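Local coordinates for protein guanine nucleotide exchange factor SRM1 (Saccharomyces cerevisiae, PDB 3OF7) that acts as a guanine nucleotide exchange factor, promoting replacement of GDP by GTP on GSP1/GSP2, and binds chromatin while controlling RNA metabolism and nuclear transport, at residues F61-I70 / A81-W91; Y261-L272 / I315-S325. All blocks are in the same frame, centred on the assembly; numbering follows the deposited sequence. Where two conformers were deposited one is given.

Contact 1 of 2, residues F61-I70 / A81-W91; sequences FLPRDEAKII and ALDEESNVWSW
Trp89 presents one indole face to Leu62 and Ile69 within a single blade of the RCC1-type seven-bladed beta-propeller, where the loop entering strand 69-74 folds over the next two strands, 78-83 and 88-92. Two methyls approach from that side. Leu62 CD2 lies off the rim of the six-membered ring, 3.6 Å from Trp89 CE3, while Ile69 CD1 makes a CH-pi contact with the five-membered ring, 3.8 Å from its centroid and only 15° off the normal. Ala67 CB adds a third contact near Trp89 CZ2. Rotation of the indole is fixed from its edge: Trp89 NE1 donates to Asp83 OD2 over 2.9 Å in a nearly straight bond that lies close to the ring plane. Water 1 lies within hydrogen-bonding distance of Asp83 OD2 and Ala67 O, linking the carboxylate to the loop.

Ile70 supplies the backbone joint, its N bonding Leu82 O at 2.8 Å with an N-H...O angle of 167°. This bond flanks the antiparallel non-hydrogen-bonded pair Ile69-Asp83. A chi1 of 46° wedges Ile70 CG1 between the backbone N and the carbonyl carbon, which places the branch against the Leu82 carbonyl and brings Ile70 CD1 within 3.9 Å of Leu82 CD2. Leu82 also touches Leu153 of strand 150-155, in the following sheet.

Glu84 sits in the type I turn from Asp83 to Ser86. Its N makes a weak bond to Lys68 O, and the Glu84 side chain crosses that of Ile70 at about a right angle, CG against CG2. Beyond CG the chain is extended, so the carboxylate reaches the aliphatic part of Lys68, with Glu84 OE1 3.3 Å from Lys68 CD. The opposite charges probably attract at longer range: Lys68 NZ stands 4.2 Å from Glu84 OE1, beyond a salt bridge.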
loop_
_atom_site.group_PDB
_atom_site.type_symbol
_atom_site.label_atom_id
_atom_site.label_comp_id
_atom_site.label_asym_id
_atom_site.label_seq_id
_atom_site.Cartn_x
_atom_site.Cartn_y
_atom_site.Cartn_z
ATOM N N PHE A 61 16.138 4.183 14.550
ATOM C CA PHE A 61 16.894 3.071 13.958
ATOM C C PHE A 61 17.124 3.258 12.453
ATOM O O PHE A 61 17.816 2.458 11.807
ATOM C CB PHE A 61 16.199 1.739 14.259
ATOM C CG PHE A 61 16.012 1.490 15.725
ATOM C CD1 PHE A 61 17.109 1.187 16.536
ATOM C CD2 PHE A 61 14.755 1.599 16.309
ATOM C CE1 PHE A 61 16.950 0.981 17.907
ATOM C CE2 PHE A 61 14.583 1.387 17.686
ATOM C CZ PHE A 61 15.686 1.075 18.481
ATOM N N LEU A 62 16.541 4.324 11.908
ATOM C CA LEU A 62 16.666 4.654 10.491
ATOM C C LEU A 62 17.146 6.089 10.307
ATOM O O LEU A 62 16.515 6.865 9.584
ATOM C CB LEU A 62 15.325 4.438 9.766
ATOM C CG LEU A 62 14.753 3.016 9.854
ATOM C CD1 LEU A 62 13.278 2.983 9.425
ATOM C CD2 LEU A 62 15.587 2.055 9.033
ATOM N N PRO A 63 18.275 6.453 10.949
ATOM C CA PRO A 63 18.653 7.868 10.887
ATOM C C PRO A 63 19.005 8.287 9.462
ATOM O O PRO A 63 19.690 7.550 8.749
ATOM C CB PRO A 63 19.867 7.955 11.825
ATOM C CG PRO A 63 20.453 6.589 11.817
ATOM C CD PRO A 63 19.304 5.629 11.609
ATOM N N ARG A 64 18.501 9.450 9.063
ATOM C CA ARG A 64 18.638 9.980 7.709
ATOM C C ARG A 64 20.084 10.085 7.218
ATOM O O ARG A 64 20.353 9.899 6.023
ATOM C CB ARG A 64 17.981 11.362 7.655
ATOM C CG ARG A 64 17.877 11.987 6.276
ATOM C CD ARG A 64 17.383 13.430 6.361
ATOM N NE ARG A 64 18.428 14.329 6.852
ATOM C CZ ARG A 64 18.498 14.838 8.082
ATOM N NH1 ARG A 64 17.572 14.566 9.001
ATOM N NH2 ARG A 64 19.507 15.637 8.394
ATOM N N ASP A 65 20.999 10.384 8.139
ATOM C CA ASP A 65 22.402 10.625 7.797
ATOM C C ASP A 65 23.233 9.345 7.694
ATOM O O ASP A 65 24.372 9.379 7.232
ATOM C CB ASP A 65 23.043 11.618 8.784
ATOM C CG ASP A 65 23.376 10.987 10.132
ATOM O OD2 ASP A 65 22.659 10.066 10.581
ATOM N N GLU A 66 22.668 8.225 8.145
ATOM C CA GLU A 66 23.382 6.954 8.152
ATOM C C GLU A 66 22.623 5.837 7.426
ATOM O O GLU A 66 23.150 5.226 6.483
ATOM C CB GLU A 66 23.714 6.533 9.587
ATOM C CG GLU A 66 24.871 5.546 9.685
ATOM N N ALA A 67 21.401 5.555 7.871
ATOM C CA ALA A 67 20.574 4.550 7.194
ATOM C C ALA A 67 20.242 5.008 5.774
ATOM O O ALA A 67 20.274 4.212 4.844
ATOM C CB ALA A 67 19.309 4.258 7.985
ATOM N N LYS A 68 19.949 6.295 5.616
ATOM C CA LYS A 68 19.706 6.907 4.297
ATOM C C LYS A 68 18.604 6.193 3.509
ATOM O O LYS A 68 18.770 5.829 2.332
ATOM C CB LYS A 68 20.997 7.005 3.467
ATOM C CG LYS A 68 22.118 7.797 4.156
ATOM C CD LYS A 68 23.368 7.865 3.283
ATOM C CE LYS A 68 24.442 8.752 3.913
ATOM N NZ LYS A 68 25.738 8.648 3.169
ATOM N N ILE A 69 17.470 6.016 4.174
ATOM C CA ILE A 69 16.302 5.397 3.558
ATOM C C ILE A 69 15.719 6.309 2.473
ATOM O O ILE A 69 15.504 7.504 2.705
ATOM C CB ILE A 69 15.232 5.067 4.621
ATOM C CG1 ILE A 69 15.795 4.101 5.681
ATOM C CG2 ILE A 69 13.947 4.516 3.959
ATOM C CD1 ILE A 69 16.429 2.801 5.109
ATOM N N ILE A 70 15.480 5.737 1.288
ATOM C CA ILE A 70 14.887 6.475 0.169
ATOM C C ILE A 70 13.576 5.866 -0.370
ATOM O O ILE A 70 12.963 6.418 -1.282
ATOM C CB ILE A 70 15.909 6.658 -0.991
ATOM C CG1 ILE A 70 16.634 5.347 -1.305
ATOM C CG2 ILE A 70 16.947 7.714 -0.617
ATOM C CD1 ILE A 70 15.906 4.413 -2.240
ATOM N N ALA A 81 12.158 -1.427 3.805
ATOM C CA ALA A 81 12.706 -0.141 3.403
ATOM C C ALA A 81 13.972 -0.318 2.564
ATOM O O ALA A 81 14.651 -1.352 2.646
ATOM C CB ALA A 81 12.971 0.749 4.628
ATOM N N LEU A 82 14.261 0.686 1.741
ATOM C CA LEU A 82 15.404 0.639 0.838
ATOM C C LEU A 82 16.299 1.842 1.073
ATOM O O LEU A 82 15.809 2.966 1.188
ATOM C CB LEU A 82 14.920 0.655 -0.611
ATOM C CG LEU A 82 15.941 0.354 -1.711
ATOM C CD1 LEU A 82 16.374 -1.091 -1.627
ATOM C CD2 LEU A 82 15.316 0.654 -3.053
ATOM N N ASP A 83 17.607 1.608 1.126
ATOM C CA ASP A 83 18.544 2.704 1.301
ATOM C C ASP A 83 19.279 3.071 0.007
ATOM O O ASP A 83 19.050 2.468 -1.051
ATOM C CB ASP A 83 19.510 2.444 2.477
ATOM C CG ASP A 83 20.449 1.263 2.247
ATOM O OD1 ASP A 83 20.799 0.961 1.081
ATOM O OD2 ASP A 83 20.863 0.654 3.262
ATOM N N GLU A 84 20.152 4.070 0.094
ATOM C CA GLU A 84 20.887 4.547 -1.076
ATOM C C GLU A 84 21.748 3.484 -1.764
ATOM O O GLU A 84 21.941 3.545 -2.985
ATOM C CB GLU A 84 21.741 5.760 -0.711
ATOM C CG GLU A 84 20.930 7.038 -0.577
ATOM C CD GLU A 84 21.772 8.208 -0.103
ATOM O OE1 GLU A 84 23.017 8.068 -0.003
ATOM O OE2 GLU A 84 21.177 9.264 0.173
ATOM N N GLU A 85 22.263 2.528 -0.985
ATOM C CA GLU A 85 23.081 1.485 -1.601
ATOM C C GLU A 85 22.259 0.240 -1.933
ATOM O O GLU A 85 22.798 -0.837 -2.219
ATOM C CB GLU A 85 24.331 1.185 -0.773
ATOM C CG GLU A 85 25.323 2.346 -0.782
ATOM C CD GLU A 85 25.419 3.033 -2.143
ATOM O OE1 GLU A 85 25.229 4.268 -2.209
ATOM O OE2 GLU A 85 25.685 2.343 -3.151
ATOM N N SER A 86 20.940 0.428 -1.966
ATOM C CA SER A 86 19.982 -0.617 -2.327
ATOM C C SER A 86 19.964 -1.830 -1.371
ATOM O O SER A 86 19.603 -2.944 -1.770
ATOM C CB SER A 86 20.178 -1.046 -3.791
ATOM O OG SER A 86 19.098 -1.841 -4.240
ATOM N N ASN A 87 20.338 -1.618 -0.111
ATOM C CA ASN A 87 20.095 -2.633 0.919
ATOM C C ASN A 87 18.627 -2.600 1.310
ATOM O O ASN A 87 18.023 -1.527 1.363
ATOM C CB ASN A 87 20.939 -2.400 2.169
ATOM C CG ASN A 87 22.417 -2.653 1.941
ATOM O OD1 ASN A 87 22.841 -3.771 1.620
ATOM N ND2 ASN A 87 23.211 -1.613 2.126
ATOM N N VAL A 88 18.073 -3.778 1.583
ATOM C CA VAL A 88 16.696 -3.907 2.044
ATOM C C VAL A 88 16.640 -4.079 3.561
ATOM O O VAL A 88 17.252 -5.003 4.122
ATOM C CB VAL A 88 15.960 -5.077 1.331
ATOM C CG1 VAL A 88 14.505 -5.174 1.789
ATOM C CG2 VAL A 88 16.029 -4.912 -0.189
ATOM N N TRP A 89 15.922 -3.171 4.215
ATOM C CA TRP A 89 15.687 -3.220 5.647
ATOM C C TRP A 89 14.280 -3.770 5.874
ATOM O O TRP A 89 13.387 -3.567 5.045
ATOM C CB TRP A 89 15.742 -1.819 6.243
ATOM C CG TRP A 89 17.060 -1.097 6.134
ATOM C CD1 TRP A 89 17.706 -0.708 4.989
ATOM C CD2 TRP A 89 17.868 -0.647 7.223
ATOM N NE1 TRP A 89 18.881 -0.053 5.305
ATOM C CE2 TRP A 89 18.999 0.002 6.669
ATOM C CE3 TRP A 89 17.754 -0.738 8.617
ATOM C CZ2 TRP A 89 20.013 0.554 7.468
ATOM C CZ3 TRP A 89 18.753 -0.177 9.407
ATOM C CH2 TRP A 89 19.868 0.455 8.830
ATOM N N SER A 90 14.078 -4.427 7.013
ATOM C CA SER A 90 12.764 -4.972 7.354
ATOM C C SER A 90 12.523 -4.934 8.855
ATOM O O SER A 90 13.467 -4.981 9.659
ATOM C CB SER A 90 12.646 -6.418 6.857
ATOM O OG SER A 90 13.541 -7.264 7.561
ATOM N N TRP A 91 11.251 -4.828 9.224
ATOM C CA TRP A 91 10.826 -4.977 10.611
ATOM C C TRP A 91 9.351 -5.333 10.640
ATOM O O TRP A 91 8.628 -5.087 9.671
ATOM C CB TRP A 91 11.103 -3.708 11.429
ATOM C CG TRP A 91 10.270 -2.512 11.052
ATOM C CD1 TRP A 91 9.071 -2.156 11.590
ATOM C CD2 TRP A 91 10.589 -1.504 10.080
ATOM N NE1 TRP A 91 8.617 -1.000 11.013
ATOM C CE2 TRP A 91 9.527 -0.578 10.079
ATOM C CE3 TRP A 91 11.660 -1.307 9.197
ATOM C CZ2 TRP A 91 9.505 0.544 9.240
ATOM C CZ3 TRP A 91 11.636 -0.191 8.359
ATOM C CH2 TRP A 91 10.564 0.711 8.383
HETATM O O HOH W 1 22.276 2.378 4.805
#

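Contact 2 of 2, residues Y261-L272 / I315-S325; sequences YIASGENHCFAL and IRSIAAGEHHS
With CG opposite the backbone N (chi1 173°), the Tyr261 ring reaches from its own strand to Ile318, which in turn sets CG1 opposite its carbonyl carbon and CG2 opposite its backbone N; this carries CD1 into the angle between Tyr261 and Phe270 and CG2 over the Phe270 ring. This is a blade-to-blade interface of the RCC1 beta-propeller: strands 261-264 and 315-320 are the first strands of successive sheets, and their axes pass 6.3 Å apart at 17°, nearly parallel. Tyr261 OH accepts the Ile318 N-H at 2.9 Å and 161°, a side chain thus taking up a strand amide, while Ile318 CD1 lies in the ring plane at the edge of Tyr261. A phenylalanine here would probably leave the Ile318 amide without this acceptor and the ring freer to shift against the neighbouring blade.

Ile318 CG2 sits over one face of Phe270, 4.2 Å from the ring centroid in a CH-pi contact, and Ile318 CB packs on Ala263 CB. Farther along, Leu272 CD2 meets Ile315 CB.

Both segments carry a Gly-Glu-x-His turn, and these turns meet. Gly265 CA is pressed to 3.5 Å from Ala320 CB. Glu266 N donates to Gly321 O at 3.0 Å from above the carbonyl plane, and His268 NE2 adds a weak bond to the same oxygen. The Glu266 side chain crosses that of Glu322 obliquely, OE1 resting on CB and CG. If both are ionised, their charges would repel, Glu266 OE1 being 4.1 Å from Glu322 OE2, though Ser386 bonds Glu266 OE2 and His387 bonds Glu322 OE1. Between the turns and the tyrosine, water 2 bridges the strands, accepting from Ala320 N at 2.8 Å and lying near Ser264 O.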
loop_
_atom_site.group_PDB
_atom_site.type_symbol
_atom_site.label_atom_id
_atom_site.label_comp_id
_atom_site.label_asym_id
_atom_site.label_seq_id
_atom_site.Cartn_x
_atom_site.Cartn_y
_atom_site.Cartn_z
ATOM N N TYR A 261 -0.613 0.741 -15.384
ATOM C CA TYR A 261 -0.511 0.941 -13.945
ATOM C C TYR A 261 -1.395 -0.049 -13.205
ATOM O O TYR A 261 -2.550 -0.258 -13.573
ATOM C CB TYR A 261 -0.903 2.379 -13.585
ATOM C CG TYR A 261 -0.994 2.677 -12.097
ATOM C CD1 TYR A 261 0.150 2.966 -11.350
ATOM C CD2 TYR A 261 -2.229 2.694 -11.447
ATOM C CE1 TYR A 261 0.067 3.253 -9.976
ATOM C CE2 TYR A 261 -2.329 2.978 -10.082
ATOM C CZ TYR A 261 -1.174 3.262 -9.354
ATOM O OH TYR A 261 -1.273 3.537 -8.011
ATOM N N ILE A 262 -0.848 -0.642 -12.154
ATOM C CA ILE A 262 -1.622 -1.551 -11.300
ATOM C C ILE A 262 -1.606 -1.068 -9.849
ATOM O O ILE A 262 -0.637 -0.455 -9.396
ATOM C CB ILE A 262 -1.123 -3.013 -11.389
ATOM C CG1 ILE A 262 0.390 -3.096 -11.171
ATOM C CG2 ILE A 262 -1.517 -3.654 -12.742
ATOM C CD1 ILE A 262 0.904 -4.507 -10.891
ATOM N N ALA A 263 -2.688 -1.346 -9.132
ATOM C CA ALA A 263 -2.765 -1.065 -7.704
ATOM C C ALA A 263 -3.659 -2.125 -7.105
ATOM O O ALA A 263 -4.479 -2.719 -7.815
ATOM C CB ALA A 263 -3.337 0.325 -7.452
ATOM N N SER A 264 -3.513 -2.359 -5.803
ATOM C CA SER A 264 -4.278 -3.404 -5.144
ATOM C C SER A 264 -4.716 -2.977 -3.750
ATOM O O SER A 264 -3.941 -2.355 -3.016
ATOM C CB SER A 264 -3.441 -4.684 -5.069
ATOM O OG SER A 264 -4.228 -5.767 -4.612
ATOM N N GLY A 265 -5.969 -3.279 -3.415
ATOM C CA GLY A 265 -6.415 -3.317 -2.023
ATOM C C GLY A 265 -6.117 -4.698 -1.452
ATOM O O GLY A 265 -5.325 -5.460 -2.027
ATOM N N GLU A 266 -6.745 -5.038 -0.328
ATOM C CA GLU A 266 -6.457 -6.314 0.315
ATOM C C GLU A 266 -6.881 -7.502 -0.556
ATOM O O GLU A 266 -6.074 -8.400 -0.828
ATOM C CB GLU A 266 -7.084 -6.376 1.710
ATOM C CG GLU A 266 -6.395 -5.417 2.674
ATOM C CD GLU A 266 -6.686 -5.690 4.138
ATOM O OE1 GLU A 266 -7.376 -6.681 4.468
ATOM O OE2 GLU A 266 -6.202 -4.896 4.971
ATOM N N ASN A 267 -8.131 -7.476 -1.002
ATOM C CA ASN A 267 -8.712 -8.571 -1.782
ATOM C C ASN A 267 -9.394 -8.086 -3.067
ATOM O O ASN A 267 -10.184 -8.814 -3.682
ATOM C CB ASN A 267 -9.706 -9.354 -0.914
ATOM C CG ASN A 267 -9.048 -9.991 0.289
ATOM O OD1 ASN A 267 -8.023 -10.671 0.173
ATOM N ND2 ASN A 267 -9.634 -9.772 1.466
ATOM N N HIS A 268 -9.093 -6.851 -3.460
ATOM C CA HIS A 268 -9.579 -6.300 -4.726
ATOM C C HIS A 268 -8.455 -5.528 -5.395
ATOM O O HIS A 268 -7.479 -5.143 -4.734
ATOM C CB HIS A 268 -10.822 -5.424 -4.531
ATOM C CG HIS A 268 -10.591 -4.212 -3.680
ATOM N ND1 HIS A 268 -10.697 -2.927 -4.172
ATOM C CD2 HIS A 268 -10.280 -4.088 -2.369
ATOM C CE1 HIS A 268 -10.454 -2.064 -3.200
ATOM N NE2 HIS A 268 -10.199 -2.744 -2.097
ATOM N N CYS A 269 -8.593 -5.294 -6.697
ATOM C CA CYS A 269 -7.468 -4.843 -7.504
ATOM C C CYS A 269 -7.889 -3.830 -8.551
ATOM O O CYS A 269 -9.061 -3.755 -8.918
ATOM C CB CYS A 269 -6.827 -6.043 -8.205
ATOM S SG CYS A 269 -6.426 -7.422 -7.120
ATOM N N PHE A 270 -6.914 -3.066 -9.031
ATOM C CA PHE A 270 -7.136 -2.049 -10.049
ATOM C C PHE A 270 -6.099 -2.145 -11.148
ATOM O O PHE A 270 -4.928 -2.458 -10.896
ATOM C CB PHE A 270 -7.079 -0.654 -9.436
ATOM C CG PHE A 270 -8.209 -0.365 -8.515
ATOM C CD1 PHE A 270 -9.394 0.160 -9.004
ATOM C CD2 PHE A 270 -8.098 -0.645 -7.154
ATOM C CE1 PHE A 270 -10.456 0.413 -8.159
ATOM C CE2 PHE A 270 -9.155 -0.389 -6.300
ATOM C CZ PHE A 270 -10.332 0.136 -6.798
ATOM N N ALA A 271 -6.542 -1.866 -12.372
ATOM C CA ALA A 271 -5.635 -1.739 -13.505
ATOM C C ALA A 271 -6.075 -0.561 -14.369
ATOM O O ALA A 271 -7.266 -0.374 -14.629
ATOM C CB ALA A 271 -5.594 -3.022 -14.311
ATOM N N LEU A 272 -5.107 0.248 -14.782
ATOM C CA LEU A 272 -5.367 1.378 -15.666
ATOM C C LEU A 272 -4.733 1.057 -17.012
ATOM O O LEU A 272 -3.552 0.719 -17.076
ATOM C CB LEU A 272 -4.773 2.666 -15.077
ATOM C CG LEU A 272 -4.847 3.979 -15.867
ATOM C CD1 LEU A 272 -6.281 4.466 -16.036
ATOM C CD2 LEU A 272 -4.006 5.045 -15.156
ATOM N N ILE A 315 -5.866 9.683 -14.106
ATOM C CA ILE A 315 -5.460 8.949 -12.900
ATOM C C ILE A 315 -3.963 9.083 -12.632
ATOM O O ILE A 315 -3.135 8.822 -13.510
ATOM C CB ILE A 315 -5.823 7.432 -12.986
ATOM C CG1 ILE A 315 -7.292 7.205 -13.391
ATOM C CG2 ILE A 315 -5.443 6.688 -11.689
ATOM C CD1 ILE A 315 -8.349 7.893 -12.529
ATOM N N ARG A 316 -3.623 9.495 -11.416
ATOM C CA ARG A 316 -2.233 9.569 -10.993
ATOM C C ARG A 316 -1.843 8.306 -10.224
ATOM O O ARG A 316 -0.849 7.650 -10.547
ATOM C CB ARG A 316 -2.020 10.818 -10.141
ATOM C CG ARG A 316 -0.618 11.016 -9.582
ATOM C CD ARG A 316 -0.549 12.437 -9.057
ATOM N NE ARG A 316 0.561 12.717 -8.152
ATOM C CZ ARG A 316 1.791 13.039 -8.541
ATOM N NH1 ARG A 316 2.097 13.085 -9.835
ATOM N NH2 ARG A 316 2.720 13.304 -7.633
ATOM N N SER A 317 -2.638 7.954 -9.217
ATOM C CA SER A 317 -2.350 6.781 -8.400
ATOM C C SER A 317 -3.590 6.335 -7.646
ATOM O O SER A 317 -4.582 7.062 -7.559
ATOM C CB SER A 317 -1.216 7.074 -7.409
ATOM O OG SER A 317 -1.581 8.119 -6.529
ATOM N N ILE A 318 -3.517 5.128 -7.106
ATOM C CA ILE A 318 -4.619 4.551 -6.365
ATOM C C ILE A 318 -4.060 3.907 -5.099
ATOM O O ILE A 318 -2.981 3.333 -5.122
ATOM C CB ILE A 318 -5.347 3.474 -7.211
ATOM C CG1 ILE A 318 -5.920 4.079 -8.500
ATOM C CG2 ILE A 318 -6.456 2.797 -6.398
ATOM C CD1 ILE A 318 -6.214 3.038 -9.554
ATOM N N ALA A 319 -4.785 4.033 -3.992
ATOM C CA ALA A 319 -4.474 3.279 -2.792
ATOM C C ALA A 319 -5.760 2.634 -2.329
ATOM O O ALA A 319 -6.831 3.232 -2.455
ATOM C CB ALA A 319 -3.915 4.198 -1.709
ATOM N N ALA A 320 -5.674 1.427 -1.781
ATOM C CA ALA A 320 -6.885 0.754 -1.301
ATOM C C ALA A 320 -6.622 -0.112 -0.077
ATOM O O ALA A 320 -5.550 -0.698 0.056
ATOM C CB ALA A 320 -7.535 -0.073 -2.437
ATOM N N GLY A 321 -7.610 -0.185 0.813
ATOM C CA GLY A 321 -7.513 -0.999 2.018
ATOM C C GLY A 321 -8.321 -2.274 1.933
ATOM O O GLY A 321 -8.441 -2.857 0.861
ATOM N N GLU A 322 -8.875 -2.717 3.060
ATOM C CA GLU A 322 -9.723 -3.911 3.047
ATOM C C GLU A 322 -11.040 -3.675 2.293
ATOM O O GLU A 322 -11.435 -4.479 1.434
ATOM C CB GLU A 322 -9.988 -4.440 4.464
ATOM C CG GLU A 322 -10.672 -5.809 4.437
ATOM C CD GLU A 322 -10.842 -6.452 5.793
ATOM O OE1 GLU A 322 -10.784 -5.759 6.832
ATOM O OE2 GLU A 322 -11.069 -7.673 5.804
ATOM N N HIS A 323 -11.714 -2.572 2.609
ATOM C CA HIS A 323 -13.070 -2.351 2.100
ATOM C C HIS A 323 -13.297 -0.962 1.530
ATOM O O HIS A 323 -14.447 -0.525 1.410
ATOM C CB HIS A 323 -14.103 -2.601 3.207
ATOM C CG HIS A 323 -14.081 -3.988 3.767
ATOM N ND1 HIS A 323 -14.195 -4.244 5.117
ATOM C CD2 HIS A 323 -14.003 -5.196 3.158
ATOM C CE1 HIS A 323 -14.172 -5.553 5.315
ATOM N NE2 HIS A 323 -14.052 -6.152 4.141
ATOM N N HIS A 324 -12.216 -0.272 1.179
ATOM C CA HIS A 324 -12.327 1.053 0.558
ATOM C C HIS A 324 -11.223 1.283 -0.451
ATOM O O HIS A 324 -10.191 0.603 -0.423
ATOM C CB HIS A 324 -12.324 2.172 1.609
ATOM C CG HIS A 324 -10.991 2.408 2.247
ATOM N ND1 HIS A 324 -10.294 3.589 2.097
ATOM C CD2 HIS A 324 -10.229 1.620 3.041
ATOM C CE1 HIS A 324 -9.163 3.521 2.774
ATOM N NE2 HIS A 324 -9.103 2.338 3.362
ATOM N N SER A 325 -11.449 2.243 -1.339
ATOM C CA SER A 325 -10.481 2.575 -2.369
ATOM C C SER A 325 -10.351 4.075 -2.516
ATOM O O SER A 325 -11.316 4.799 -2.308
ATOM C CB SER A 325 -10.919 1.980 -3.700
ATOM O OG SER A 325 -11.070 0.583 -3.561
HETATM O O HOH W 2 -3.006 0.446 -1.871
HETATM O O HOH W 3 -3.192 -1.587 -0.842
#

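In the fold
Contacts 1 and 2 are both buried but lie at different distances from the centre of one propeller, their centres 26 Å apart and their nearest atoms about 14 Å apart. Contact 1, 19 Å from the chain centre, works inside a single blade: it joins the loop and start of a first strand to the next two strands, using a true antiparallel bridge and an aromatic face, with a charged fringe at the turn. Contact 2, 8 Å from the centre, joins two successive blades. Its first strands run nearly parallel without forming one sheet, so a tyrosine hydroxyl, a water and the glycine turns make the polar links across an aliphatic and aromatic interior.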